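Local coordinates for copper-containing nitrite reductase (Hyphomicrobium denitrificans 1NES1, PDB 6TFO), which probably catalyses the reduction of nitrite to nitric oxide at copper, with cytochrome c as the electron donor, at residues C[184-192]-C[270-278]; C[217-225]-C[236-244]. All blocks are in the same frame, centred on the assembly; numbering follows the deposited sequence.

Contact 1: C[184-192]-C[270-278]. With CU (copper (II) ion), chain J.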
ATOM      1  N   THR C 184      -9.614  -7.866  29.985  1.00 50.12           N
ATOM      2  CA  THR C 184     -10.070  -6.811  29.045  1.00 48.22           C
ATOM      3  C   THR C 184     -11.263  -6.074  29.647  1.00 48.97           C
ATOM      4  O   THR C 184     -12.132  -6.713  30.267  1.00 50.21           O
ATOM      5  CB  THR C 184     -10.220  -7.330  27.604  1.00 46.47           C
ATOM      6  OG1 THR C 184     -11.403  -6.839  26.987  1.00 51.42           O
ATOM      7  CG2 THR C 184     -10.176  -8.833  27.500  1.00 42.55           C
ATOM      8  N   THR C 185     -11.237  -4.749  29.517  1.00 49.94           N
ATOM      9  CA  THR C 185     -12.241  -3.825  30.103  1.00 50.26           C
ATOM     10  C   THR C 185     -12.905  -3.055  28.962  1.00 48.43           C
ATOM     11  O   THR C 185     -12.477  -3.210  27.809  1.00 47.80           O
ATOM     12  CB  THR C 185     -11.594  -2.948  31.180  1.00 48.59           C
ATOM     13  OG1 THR C 185     -10.683  -2.054  30.548  1.00 45.59           O
ATOM     14  CG2 THR C 185     -10.870  -3.761  32.230  1.00 48.73           C
ATOM     15  N   TYR C 186     -13.953  -2.300  29.286  1.00 49.13           N
ATOM     16  CA  TYR C 186     -14.821  -1.549  28.346  1.00 41.38           C
ATOM     17  C   TYR C 186     -15.627  -0.577  29.197  1.00 40.17           C
ATOM     18  O   TYR C 186     -15.830  -0.848  30.375  1.00 43.29           O
ATOM     19  CB  TYR C 186     -15.688  -2.506  27.518  1.00 42.22           C
ATOM     20  CG  TYR C 186     -16.513  -1.858  26.434  1.00 43.65           C
ATOM     21  CD1 TYR C 186     -15.966  -1.539  25.203  1.00 45.82           C
ATOM     22  CD2 TYR C 186     -17.853  -1.568  26.625  1.00 46.71           C
ATOM     23  CE1 TYR C 186     -16.716  -0.925  24.205  1.00 47.53           C
ATOM     24  CE2 TYR C 186     -18.624  -0.960  25.637  1.00 52.06           C
ATOM     25  CZ  TYR C 186     -18.060  -0.639  24.411  1.00 50.07           C
ATOM     26  OH  TYR C 186     -18.829  -0.054  23.437  1.00 43.76           O
ATOM     27  N   THR C 187     -16.031   0.546  28.631  1.00 42.41           N
ATOM     28  CA  THR C 187     -16.856   1.556  29.325  1.00 41.46           C
ATOM     29  C   THR C 187     -18.305   1.227  28.984  1.00 45.05           C
ATOM     30  O   THR C 187     -18.727   1.463  27.832  1.00 45.46           O
ATOM     31  CB  THR C 187     -16.439   2.991  28.986  1.00 42.22           C
ATOM     32  OG1 THR C 187     -15.128   3.177  29.522  1.00 41.84           O
ATOM     33  CG2 THR C 187     -17.378   4.034  29.549  1.00 39.77           C
ATOM     34  N   TYR C 188     -18.999   0.633  29.955  1.00 43.61           N
ATOM     35  CA  TYR C 188     -20.434   0.305  29.881  1.00 42.40           C
ATOM     36  C   TYR C 188     -21.244   1.536  30.279  1.00 47.75           C
ATOM     37  O   TYR C 188     -20.788   2.342  31.148  1.00 45.94           O
ATOM     38  CB  TYR C 188     -20.748  -0.881  30.787  1.00 46.05           C
ATOM     39  CG  TYR C 188     -20.171  -2.198  30.329  1.00 49.10           C
ATOM     40  CD1 TYR C 188     -18.892  -2.578  30.685  1.00 47.27           C
ATOM     41  CD2 TYR C 188     -20.911  -3.073  29.547  1.00 44.86           C
ATOM     42  CE1 TYR C 188     -18.374  -3.806  30.305  1.00 49.40           C
ATOM     43  CE2 TYR C 188     -20.407  -4.300  29.155  1.00 42.95           C
ATOM     44  CZ  TYR C 188     -19.134  -4.665  29.532  1.00 45.17           C
ATOM     45  OH  TYR C 188     -18.612  -5.850  29.110  1.00 46.08           O
ATOM     46  N   TRP C 189     -22.387   1.691  29.612  1.00 45.61           N
ATOM     47  CA  TRP C 189     -23.538   2.512  30.055  1.00 47.79           C
ATOM     48  C   TRP C 189     -24.662   1.563  30.492  1.00 47.09           C
ATOM     49  O   TRP C 189     -24.987   0.641  29.726  1.00 48.83           O
ATOM     50  CB  TRP C 189     -23.996   3.469  28.945  1.00 50.20           C
ATOM     51  CG  TRP C 189     -22.917   4.344  28.397  1.00 44.02           C
ATOM     52  CD1 TRP C 189     -21.709   4.603  28.965  1.00 42.80           C
ATOM     53  CD2 TRP C 189     -22.977   5.130  27.194  1.00 42.41           C
ATOM     54  NE1 TRP C 189     -21.000   5.466  28.178  1.00 42.49           N
ATOM     55  CE2 TRP C 189     -21.745   5.803  27.079  1.00 42.22           C
ATOM     56  CE3 TRP C 189     -23.930   5.317  26.193  1.00 43.21           C
ATOM     57  CZ2 TRP C 189     -21.453   6.652  26.014  1.00 43.13           C
ATOM     58  CZ3 TRP C 189     -23.646   6.165  25.144  1.00 47.99           C
ATOM     59  CH2 TRP C 189     -22.422   6.824  25.058  1.00 47.19           C
ATOM     60  N   THR C 190     -25.233   1.775  31.678  1.00 52.21           N
ATOM     61  CA  THR C 190     -26.145   0.798  32.326  1.00 49.57           C
ATOM     62  C   THR C 190     -27.320   1.488  33.019  1.00 48.79           C
ATOM     63  O   THR C 190     -27.241   2.692  33.337  1.00 42.91           O
ATOM     64  CB  THR C 190     -25.402  -0.033  33.374  1.00 47.50           C
ATOM     65  OG1 THR C 190     -25.072   0.835  34.457  1.00 45.04           O
ATOM     66  CG2 THR C 190     -24.163  -0.693  32.812  1.00 47.88           C
ATOM     67  N   PHE C 191     -28.364   0.695  33.263  1.00 51.48           N
ATOM     68  CA  PHE C 191     -29.369   0.934  34.324  1.00 44.56           C
ATOM     69  C   PHE C 191     -28.847   0.207  35.574  1.00 45.24           C
ATOM     70  O   PHE C 191     -28.687  -1.028  35.529  1.00 41.90           O
ATOM     71  CB  PHE C 191     -30.737   0.479  33.819  1.00 42.75           C
ATOM     72  CG  PHE C 191     -31.262   1.198  32.598  1.00 35.87           C
ATOM     73  CD1 PHE C 191     -31.781   2.470  32.689  1.00 39.91           C
ATOM     74  CD2 PHE C 191     -31.313   0.565  31.373  1.00 37.44           C
ATOM     75  CE1 PHE C 191     -32.323   3.100  31.578  1.00 45.17           C
ATOM     76  CE2 PHE C 191     -31.851   1.182  30.258  1.00 40.08           C
ATOM     77  CZ  PHE C 191     -32.370   2.450  30.361  1.00 43.07           C
ATOM     78  N   ASN C 192     -28.466   0.975  36.603  1.00 43.49           N
ATOM     79  CA  ASN C 192     -28.146   0.476  37.964  1.00 47.57           C
ATOM     80  C   ASN C 192     -26.875  -0.373  37.936  1.00 47.80           C
ATOM     81  O   ASN C 192     -26.751  -1.293  38.758  1.00 50.11           O
ATOM     82  CB  ASN C 192     -29.364  -0.239  38.557  1.00 47.79           C
ATOM     83  CG  ASN C 192     -30.452   0.759  38.878  1.00 48.36           C
ATOM     84  OD1 ASN C 192     -31.108   1.288  37.987  1.00 50.38           O
ATOM     85  ND2 ASN C 192     -30.563   1.115  40.144  1.00 58.22           N
ATOM     86  N   ASN C 270     -25.825   3.084  20.105  1.00 51.40           N
ATOM     87  CA  ASN C 270     -24.617   3.278  20.952  1.00 52.32           C
ATOM     88  C   ASN C 270     -24.992   3.000  22.408  1.00 47.52           C
ATOM     89  O   ASN C 270     -24.315   2.180  23.058  1.00 47.30           O
ATOM     90  CB  ASN C 270     -24.023   4.681  20.773  1.00 55.80           C
ATOM     91  CG  ASN C 270     -22.697   4.892  21.481  1.00 53.40           C
ATOM     92  OD1 ASN C 270     -22.109   3.955  22.028  1.00 52.30           O
ATOM     93  ND2 ASN C 270     -22.219   6.127  21.466  1.00 50.53           N
ATOM     94  N   HIS C 271     -26.036   3.664  22.900  1.00 49.91           N
ATOM     95  CA  HIS C 271     -26.567   3.477  24.278  1.00 45.86           C
ATOM     96  C   HIS C 271     -26.915   1.999  24.501  1.00 40.94           C
ATOM     97  O   HIS C 271     -26.624   1.478  25.580  1.00 40.08           O
ATOM     98  CB  HIS C 271     -27.740   4.430  24.510  1.00 43.96           C
ATOM     99  CG  HIS C 271     -27.306   5.848  24.620  1.00 43.22           C
ATOM    100  ND1 HIS C 271     -27.179   6.479  25.836  1.00 47.45           N
ATOM    101  CD2 HIS C 271     -26.955   6.751  23.684  1.00 42.86           C
ATOM    102  CE1 HIS C 271     -26.763   7.715  25.645  1.00 47.11           C
ATOM    103  NE2 HIS C 271     -26.633   7.906  24.333  1.00 45.93           N
ATOM    104  N   ILE C 272     -27.454   1.326  23.488  1.00 39.95           N
ATOM    105  CA  ILE C 272     -27.857  -0.103  23.616  1.00 43.01           C
ATOM    106  C   ILE C 272     -26.609  -0.990  23.676  1.00 40.32           C
ATOM    107  O   ILE C 272     -26.481  -1.710  24.693  1.00 39.26           O
ATOM    108  CB  ILE C 272     -28.874  -0.508  22.535  1.00 46.33           C
ATOM    109  CG1 ILE C 272     -30.230   0.157  22.800  1.00 43.81           C
ATOM    110  CG2 ILE C 272     -29.001  -2.025  22.443  1.00 48.41           C
ATOM    111  CD1 ILE C 272     -31.193   0.050  21.636  1.00 44.72           C
ATOM    112  N   THR C 273     -25.696  -0.925  22.694  1.00 42.19           N
ATOM    113  CA  THR C 273     -24.459  -1.769  22.683  1.00 42.70           C
ATOM    114  C   THR C 273     -23.702  -1.623  24.009  1.00 40.26           C
ATOM    115  O   THR C 273     -23.124  -2.632  24.483  1.00 36.15           O
ATOM    116  CB  THR C 273     -23.531  -1.491  21.487  1.00 44.42           C
ATOM    117  OG1 THR C 273     -22.438  -2.406  21.589  1.00 44.82           O
ATOM    118  CG2 THR C 273     -22.995  -0.081  21.426  1.00 43.09           C
ATOM    119  N   ASN C 274     -23.703  -0.419  24.587  1.00 41.30           N
ATOM    120  CA  ASN C 274     -22.921  -0.087  25.807  1.00 41.73           C
ATOM    121  C   ASN C 274     -23.544  -0.739  27.038  1.00 41.90           C
ATOM    122  O   ASN C 274     -22.815  -0.869  28.035  1.00 37.86           O
ATOM    123  CB  ASN C 274     -22.763   1.425  25.963  1.00 45.97           C
ATOM    124  CG  ASN C 274     -21.631   1.981  25.120  1.00 43.33           C
ATOM    125  OD1 ASN C 274     -21.313   3.158  25.225  1.00 49.49           O
ATOM    126  ND2 ASN C 274     -21.042   1.160  24.272  1.00 36.09           N
ATOM    127  N   GLY C 275     -24.837  -1.092  26.978  1.00 44.29           N
ATOM    128  CA  GLY C 275     -25.473  -2.041  27.916  1.00 44.05           C
ATOM    129  C   GLY C 275     -26.816  -1.586  28.464  1.00 47.56           C
ATOM    130  O   GLY C 275     -27.277  -2.234  29.441  1.00 45.71           O
ATOM    131  N   MET C 276     -27.443  -0.560  27.869  1.00 47.28           N
ATOM    132  CA  MET C 276     -28.676   0.072  28.415  1.00 48.69           C
ATOM    133  C   MET C 276     -29.907  -0.653  27.843  1.00 49.33           C
ATOM    134  O   MET C 276     -30.648  -0.073  27.017  1.00 44.95           O
ATOM    135  CB  MET C 276     -28.702   1.583  28.147  1.00 46.37           C
ATOM    136  CG  MET C 276     -27.464   2.297  28.713  1.00 49.00           C
ATOM    137  SD  MET C 276     -27.610   4.113  28.908  1.00 41.81           S
ATOM    138  CE  MET C 276     -28.547   4.161  30.426  1.00 46.05           C
ATOM    139  N   TYR C 277     -30.123  -1.893  28.306  1.00 48.54           N
ATOM    140  CA  TYR C 277     -31.321  -2.707  27.986  1.00 45.88           C
ATOM    141  C   TYR C 277     -31.686  -3.608  29.167  1.00 43.81           C
ATOM    142  O   TYR C 277     -30.801  -3.980  29.950  1.00 43.37           O
ATOM    143  CB  TYR C 277     -31.094  -3.515  26.703  1.00 47.76           C
ATOM    144  CG  TYR C 277     -29.803  -4.298  26.611  1.00 44.63           C
ATOM    145  CD1 TYR C 277     -29.717  -5.606  27.078  1.00 47.23           C
ATOM    146  CD2 TYR C 277     -28.685  -3.770  25.977  1.00 45.52           C
ATOM    147  CE1 TYR C 277     -28.553  -6.355  26.944  1.00 44.78           C
ATOM    148  CE2 TYR C 277     -27.513  -4.505  25.832  1.00 43.43           C
ATOM    149  CZ  TYR C 277     -27.449  -5.808  26.305  1.00 42.35           C
ATOM    150  OH  TYR C 277     -26.307  -6.536  26.170  1.00 35.88           O
ATOM    151  N   GLY C 278     -32.974  -3.956  29.267  1.00 45.41           N
ATOM    152  CA  GLY C 278     -33.556  -4.832  30.305  1.00 41.56           C
ATOM    153  C   GLY C 278     -34.934  -5.330  29.918  1.00 42.22           C
ATOM    154  O   GLY C 278     -35.416  -5.000  28.802  1.00 42.27           O
TER
HETATM  155 CU    CU J 501     -28.349   6.084  27.559  1.00 45.57          CU
HETATM  156  O   HOH W   1     -19.978  -1.381  20.829  1.00 41.02           O
HETATM  157  O   HOH W   2     -28.290  -1.863  32.110  1.00 44.04           O
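W189 and N274 are the middle of a buried contact in which strand 184-191 crosses the last turn of helix 268-274; the segment axes pass 7.1 Å apart at 100°. W189 N donates to the carbonyl O of N274 at 3.0 Å, a bent bond from above the carbonyl plane. The N274 side chain lies alongside the indole with its amide nearly perpendicular to the ring, which sets OD1 over the ring centre, 3.2 Å from W189 CD2. The other branch of the amide approaches the edge of the Y186 ring, where ND2 is 2.7 Å from Y186 OH. A water joins that same hydroxyl to T273 OG1.

Beyond N274 the chain turns through a Schellman motif at G275, where the positive phi would press a CB against N274 O and bring it tight against W189 O, and M276 then enters the type 1 copper site of this cupredoxin domain. M276 SD binds the copper at 2.5 Å and H271 ND1 at 2.1 Å; H222 and C263 complete the site. Side chains of the strand touch both ligands. W189 meets the imidazole of H271 edge to face, W189 CZ3 standing over the middle of the ring, planes at 56°. On the methionine, the bend at chi3 (79°) swings the methyl over the F191 face, with CE 4.2 Å from the ring centroid, in a CH-pi contact, the sulfur farther above that face. A second water bridges F191 N and G275 O, and T102 of a neighbouring subunit packs against W189.

Contact 2: C[217-225]-C[236-244]. With CU (copper (II) ion), chain J.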
ATOM      1  N   ASP C 217     -21.817  11.748  37.423  1.00 48.99           N
ATOM      2  CA  ASP C 217     -20.527  11.501  36.720  1.00 47.50           C
ATOM      3  C   ASP C 217     -20.785  11.010  35.287  1.00 45.54           C
ATOM      4  O   ASP C 217     -19.849  10.622  34.614  1.00 48.71           O
ATOM      5  CB  ASP C 217     -19.650  10.548  37.533  1.00 44.81           C
ATOM      6  CG  ASP C 217     -20.193   9.135  37.681  1.00 48.82           C
ATOM      7  OD1 ASP C 217     -21.386   8.889  37.348  1.00 59.20           O
ATOM      8  OD2 ASP C 217     -19.419   8.286  38.138  1.00 50.99           O
ATOM      9  N   SER C 218     -22.015  11.015  34.810  1.00 48.32           N
ATOM     10  CA  SER C 218     -22.330  10.648  33.407  1.00 48.19           C
ATOM     11  C   SER C 218     -21.880  11.780  32.476  1.00 50.05           C
ATOM     12  O   SER C 218     -22.090  12.941  32.826  1.00 51.50           O
ATOM     13  CB  SER C 218     -23.789  10.352  33.246  1.00 43.10           C
ATOM     14  OG  SER C 218     -24.108   9.150  33.917  1.00 48.16           O
ATOM     15  N   LEU C 219     -21.301  11.450  31.331  1.00 45.29           N
ATOM     16  CA  LEU C 219     -21.037  12.427  30.254  1.00 49.63           C
ATOM     17  C   LEU C 219     -22.323  12.615  29.449  1.00 48.23           C
ATOM     18  O   LEU C 219     -22.575  13.715  28.994  1.00 43.10           O
ATOM     19  CB  LEU C 219     -19.901  11.915  29.362  1.00 56.41           C
ATOM     20  CG  LEU C 219     -18.559  11.651  30.058  1.00 61.18           C
ATOM     21  CD1 LEU C 219     -17.525  11.136  29.069  1.00 60.07           C
ATOM     22  CD2 LEU C 219     -18.018  12.892  30.746  1.00 58.70           C
ATOM     23  N   MET C 220     -23.118  11.565  29.278  1.00 47.53           N
ATOM     24  CA  MET C 220     -24.244  11.590  28.311  1.00 49.20           C
ATOM     25  C   MET C 220     -25.581  11.787  29.030  1.00 50.17           C
ATOM     26  O   MET C 220     -25.741  11.334  30.182  1.00 52.44           O
ATOM     27  CB  MET C 220     -24.298  10.298  27.491  1.00 47.38           C
ATOM     28  CG  MET C 220     -22.970   9.914  26.895  1.00 46.56           C
ATOM     29  SD  MET C 220     -22.218  11.273  26.003  1.00 45.86           S
ATOM     30  CE  MET C 220     -20.717  10.443  25.470  1.00 47.16           C
ATOM     31  N   ILE C 221     -26.504  12.451  28.341  1.00 51.41           N
ATOM     32  CA  ILE C 221     -27.969  12.367  28.593  1.00 55.19           C
ATOM     33  C   ILE C 221     -28.363  10.881  28.501  1.00 48.83           C
ATOM     34  O   ILE C 221     -27.800  10.160  27.667  1.00 49.60           O
ATOM     35  CB  ILE C 221     -28.728  13.277  27.594  1.00 61.23           C
ATOM     36  CG1 ILE C 221     -28.384  14.764  27.768  1.00 54.32           C
ATOM     37  CG2 ILE C 221     -30.230  13.041  27.676  1.00 65.80           C
ATOM     38  CD1 ILE C 221     -28.844  15.656  26.627  1.00 50.91           C
ATOM     39  N   HIS C 222     -29.247  10.409  29.374  1.00 51.22           N
ATOM     40  CA  HIS C 222     -29.861   9.055  29.284  1.00 49.73           C
ATOM     41  C   HIS C 222     -31.386   9.149  29.387  1.00 49.27           C
ATOM     42  O   HIS C 222     -31.912  10.194  29.837  1.00 49.18           O
ATOM     43  CB  HIS C 222     -29.272   8.124  30.346  1.00 52.64           C
ATOM     44  CG  HIS C 222     -27.832   7.863  30.101  1.00 51.25           C
ATOM     45  ND1 HIS C 222     -27.413   7.078  29.068  1.00 45.85           N
ATOM     46  CD2 HIS C 222     -26.725   8.331  30.710  1.00 48.85           C
ATOM     47  CE1 HIS C 222     -26.101   7.046  29.061  1.00 49.47           C
ATOM     48  NE2 HIS C 222     -25.654   7.802  30.070  1.00 46.64           N
ATOM     49  N   SER C 223     -32.063   8.076  28.990  1.00 44.86           N
ATOM     50  CA  SER C 223     -33.534   8.011  28.863  1.00 49.35           C
ATOM     51  C   SER C 223     -33.990   6.553  28.998  1.00 51.72           C
ATOM     52  O   SER C 223     -33.140   5.678  29.252  1.00 49.85           O
ATOM     53  CB  SER C 223     -33.955   8.617  27.550  1.00 49.96           C
ATOM     54  OG  SER C 223     -33.429   7.860  26.467  1.00 47.92           O
ATOM     55  N   VAL C 224     -35.291   6.304  28.847  1.00 49.73           N
ATOM     56  CA  VAL C 224     -35.815   4.915  28.759  1.00 47.33           C
ATOM     57  C   VAL C 224     -37.075   4.906  27.899  1.00 46.95           C
ATOM     58  O   VAL C 224     -37.914   5.810  28.043  1.00 47.51           O
ATOM     59  CB  VAL C 224     -36.048   4.312  30.148  1.00 45.87           C
ATOM     60  CG1 VAL C 224     -37.047   5.115  30.949  1.00 47.29           C
ATOM     61  CG2 VAL C 224     -36.467   2.861  30.055  1.00 50.37           C
ATOM     62  N   ASP C 225     -37.118   3.937  26.987  1.00 47.42           N
ATOM     63  CA  ASP C 225     -38.278   3.513  26.173  1.00 45.99           C
ATOM     64  C   ASP C 225     -38.603   2.113  26.682  1.00 47.35           C
ATOM     65  O   ASP C 225     -37.684   1.270  26.666  1.00 48.56           O
ATOM     66  CB  ASP C 225     -37.915   3.578  24.684  1.00 52.63           C
ATOM     67  CG  ASP C 225     -38.821   2.839  23.713  1.00 55.15           C
ATOM     68  OD1 ASP C 225     -39.852   2.331  24.161  1.00 64.33           O
ATOM     69  OD2 ASP C 225     -38.469   2.778  22.499  1.00 62.08           O
ATOM     70  N   ALA C 236     -39.655   7.597  26.506  1.00 57.22           N
ATOM     71  CA  ALA C 236     -38.390   8.269  26.112  1.00 58.66           C
ATOM     72  C   ALA C 236     -38.578   9.791  26.028  1.00 58.53           C
ATOM     73  O   ALA C 236     -37.691  10.520  26.509  1.00 58.79           O
ATOM     74  CB  ALA C 236     -37.896   7.724  24.794  1.00 64.44           C
ATOM     75  N   ALA C 237     -39.697  10.261  25.473  1.00 51.85           N
ATOM     76  CA  ALA C 237     -39.984  11.699  25.286  1.00 55.70           C
ATOM     77  C   ALA C 237     -40.151  12.428  26.630  1.00 56.27           C
ATOM     78  O   ALA C 237     -40.236  13.658  26.602  1.00 67.80           O
ATOM     79  CB  ALA C 237     -41.207  11.875  24.419  1.00 57.22           C
ATOM     80  N   TYR C 238     -40.235  11.720  27.758  1.00 60.76           N
ATOM     81  CA  TYR C 238     -40.447  12.314  29.107  1.00 63.18           C
ATOM     82  C   TYR C 238     -39.219  12.066  29.994  1.00 60.14           C
ATOM     83  O   TYR C 238     -39.202  12.643  31.099  1.00 56.72           O
ATOM     84  CB  TYR C 238     -41.718  11.747  29.774  1.00 69.41           C
ATOM     85  CG  TYR C 238     -42.988  11.859  28.960  1.00 66.13           C
ATOM     86  CD1 TYR C 238     -43.269  10.956  27.946  1.00 59.93           C
ATOM     87  CD2 TYR C 238     -43.908  12.869  29.193  1.00 66.42           C
ATOM     88  CE1 TYR C 238     -44.413  11.058  27.174  1.00 62.74           C
ATOM     89  CE2 TYR C 238     -45.070  12.977  28.442  1.00 65.73           C
ATOM     90  CZ  TYR C 238     -45.328  12.063  27.433  1.00 65.43           C
ATOM     91  OH  TYR C 238     -46.452  12.140  26.661  1.00 61.98           O
ATOM     92  N   THR C 239     -38.253  11.232  29.572  1.00 59.55           N
ATOM     93  CA  THR C 239     -37.159  10.721  30.456  1.00 58.51           C
ATOM     94  C   THR C 239     -35.761  11.095  29.940  1.00 51.59           C
ATOM     95  O   THR C 239     -34.777  10.516  30.458  1.00 51.10           O
ATOM     96  CB  THR C 239     -37.276   9.204  30.691  1.00 59.92           C
ATOM     97  OG1 THR C 239     -37.354   8.503  29.447  1.00 50.57           O
ATOM     98  CG2 THR C 239     -38.482   8.867  31.541  1.00 67.13           C
ATOM     99  N   GLN C 240     -35.646  12.027  28.989  1.00 53.62           N
ATOM    100  CA  GLN C 240     -34.327  12.562  28.545  1.00 47.31           C
ATOM    101  C   GLN C 240     -33.762  13.324  29.743  1.00 45.44           C
ATOM    102  O   GLN C 240     -34.238  14.438  30.007  1.00 50.56           O
ATOM    103  CB  GLN C 240     -34.452  13.439  27.298  1.00 42.46           C
ATOM    104  CG  GLN C 240     -34.943  12.694  26.062  1.00 46.93           C
ATOM    105  CD  GLN C 240     -33.989  11.654  25.524  1.00 49.24           C
ATOM    106  OE1 GLN C 240     -32.800  11.908  25.351  1.00 54.64           O
ATOM    107  NE2 GLN C 240     -34.516  10.476  25.219  1.00 50.54           N
ATOM    108  N   THR C 241     -32.832  12.714  30.471  1.00 46.31           N
ATOM    109  CA  THR C 241     -32.361  13.180  31.802  1.00 50.19           C
ATOM    110  C   THR C 241     -30.897  13.644  31.713  1.00 55.73           C
ATOM    111  O   THR C 241     -30.014  12.796  31.382  1.00 48.85           O
ATOM    112  CB  THR C 241     -32.495  12.058  32.836  1.00 52.05           C
ATOM    113  OG1 THR C 241     -33.799  11.490  32.710  1.00 48.53           O
ATOM    114  CG2 THR C 241     -32.240  12.537  34.247  1.00 52.74           C
ATOM    115  N   ASP C 242     -30.637  14.927  32.010  1.00 48.60           N
ATOM    116  CA  ASP C 242     -29.256  15.474  32.061  1.00 47.40           C
ATOM    117  C   ASP C 242     -28.516  14.768  33.192  1.00 49.39           C
ATOM    118  O   ASP C 242     -29.144  14.237  34.103  1.00 40.38           O
ATOM    119  CB  ASP C 242     -29.250  16.987  32.253  1.00 47.67           C
ATOM    120  CG  ASP C 242     -29.716  17.748  31.023  1.00 54.31           C
ATOM    121  OD1 ASP C 242     -29.680  17.174  29.903  1.00 54.48           O
ATOM    122  OD2 ASP C 242     -30.124  18.906  31.195  1.00 64.65           O
ATOM    123  N   PRO C 243     -27.168  14.689  33.140  1.00 46.46           N
ATOM    124  CA  PRO C 243     -26.389  14.174  34.263  1.00 48.82           C
ATOM    125  C   PRO C 243     -26.652  14.918  35.581  1.00 49.49           C
ATOM    126  O   PRO C 243     -26.811  16.117  35.573  1.00 47.76           O
ATOM    127  CB  PRO C 243     -24.937  14.379  33.804  1.00 48.87           C
ATOM    128  CG  PRO C 243     -25.022  14.320  32.294  1.00 47.85           C
ATOM    129  CD  PRO C 243     -26.339  15.004  31.968  1.00 44.68           C
ATOM    130  N   GLY C 244     -26.705  14.171  36.685  1.00 54.80           N
ATOM    131  CA  GLY C 244     -27.017  14.700  38.025  1.00 53.77           C
ATOM    132  C   GLY C 244     -28.491  15.066  38.194  1.00 54.70           C
ATOM    133  O   GLY C 244     -28.838  15.456  39.315  1.00 57.02           O
TER
HETATM  134 CU    CU J 501     -28.349   6.084  27.559  1.00 45.57          CU
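The carbonyl O of H222 receives the amide N of T241 at 2.8 Å, nearly along the C=O axis. In return H222 N donates to T241 O at 3.2 Å, so the two residues form a single antiparallel hydrogen-bonded bridge between otherwise irregular segments. T239 O lies beside this pair: it accepts T241 OG1 at 2.6 Å and lies 3.2 Å from S223 CA, a CA-H...O contact.

These are loops of the cupredoxin domain, the first running into the short strand 225-226 and the second following it, and the bridge is made by the backbone of a copper ligand. The bond from CA to CB of H222 points away from 236-244, and the ring binds the type 1 copper through ND1 at 2.0 Å, while its NE2 is hydrogen-bonded to E175, which should fix the turn of the ring. T239 OG1 sits between its own backbone N and carbonyl carbon (chi1 53°), where it accepts V224 N at 3.1 Å and also bonds to A235. A valine here would probably leave V224 N without this acceptor and break the tie to A235. I221 lies alongside D242, with CG1 3.5 Å from D242 OD1, and presents CG2 to Q240 OE1, an oxygen bonded to T265. At the far end the P243 ring rests on the backbone of S218, its CG 3.3 Å from S218 O.

The centres of contacts 1 and 2 are 14 Å apart, and both belong to the same cupredoxin domain. Along the chain the order is 184-192, 217-225, 236-244, 270-278, so contact 2 forms within the span that contact 1 brings together. The type 1 copper joins them: contact 1 supplies H271 and M276, contact 2 supplies H222, and C263 comes from the chain between 236-244 and 270-278. They also touch directly, H271 CE1 lying 3.3 Å from I221 O and F191 CZ 3.5 Å from S223 O. One metal site therefore draws on separate parts of the domain, and both contacts reach a neighbouring subunit of the assembly.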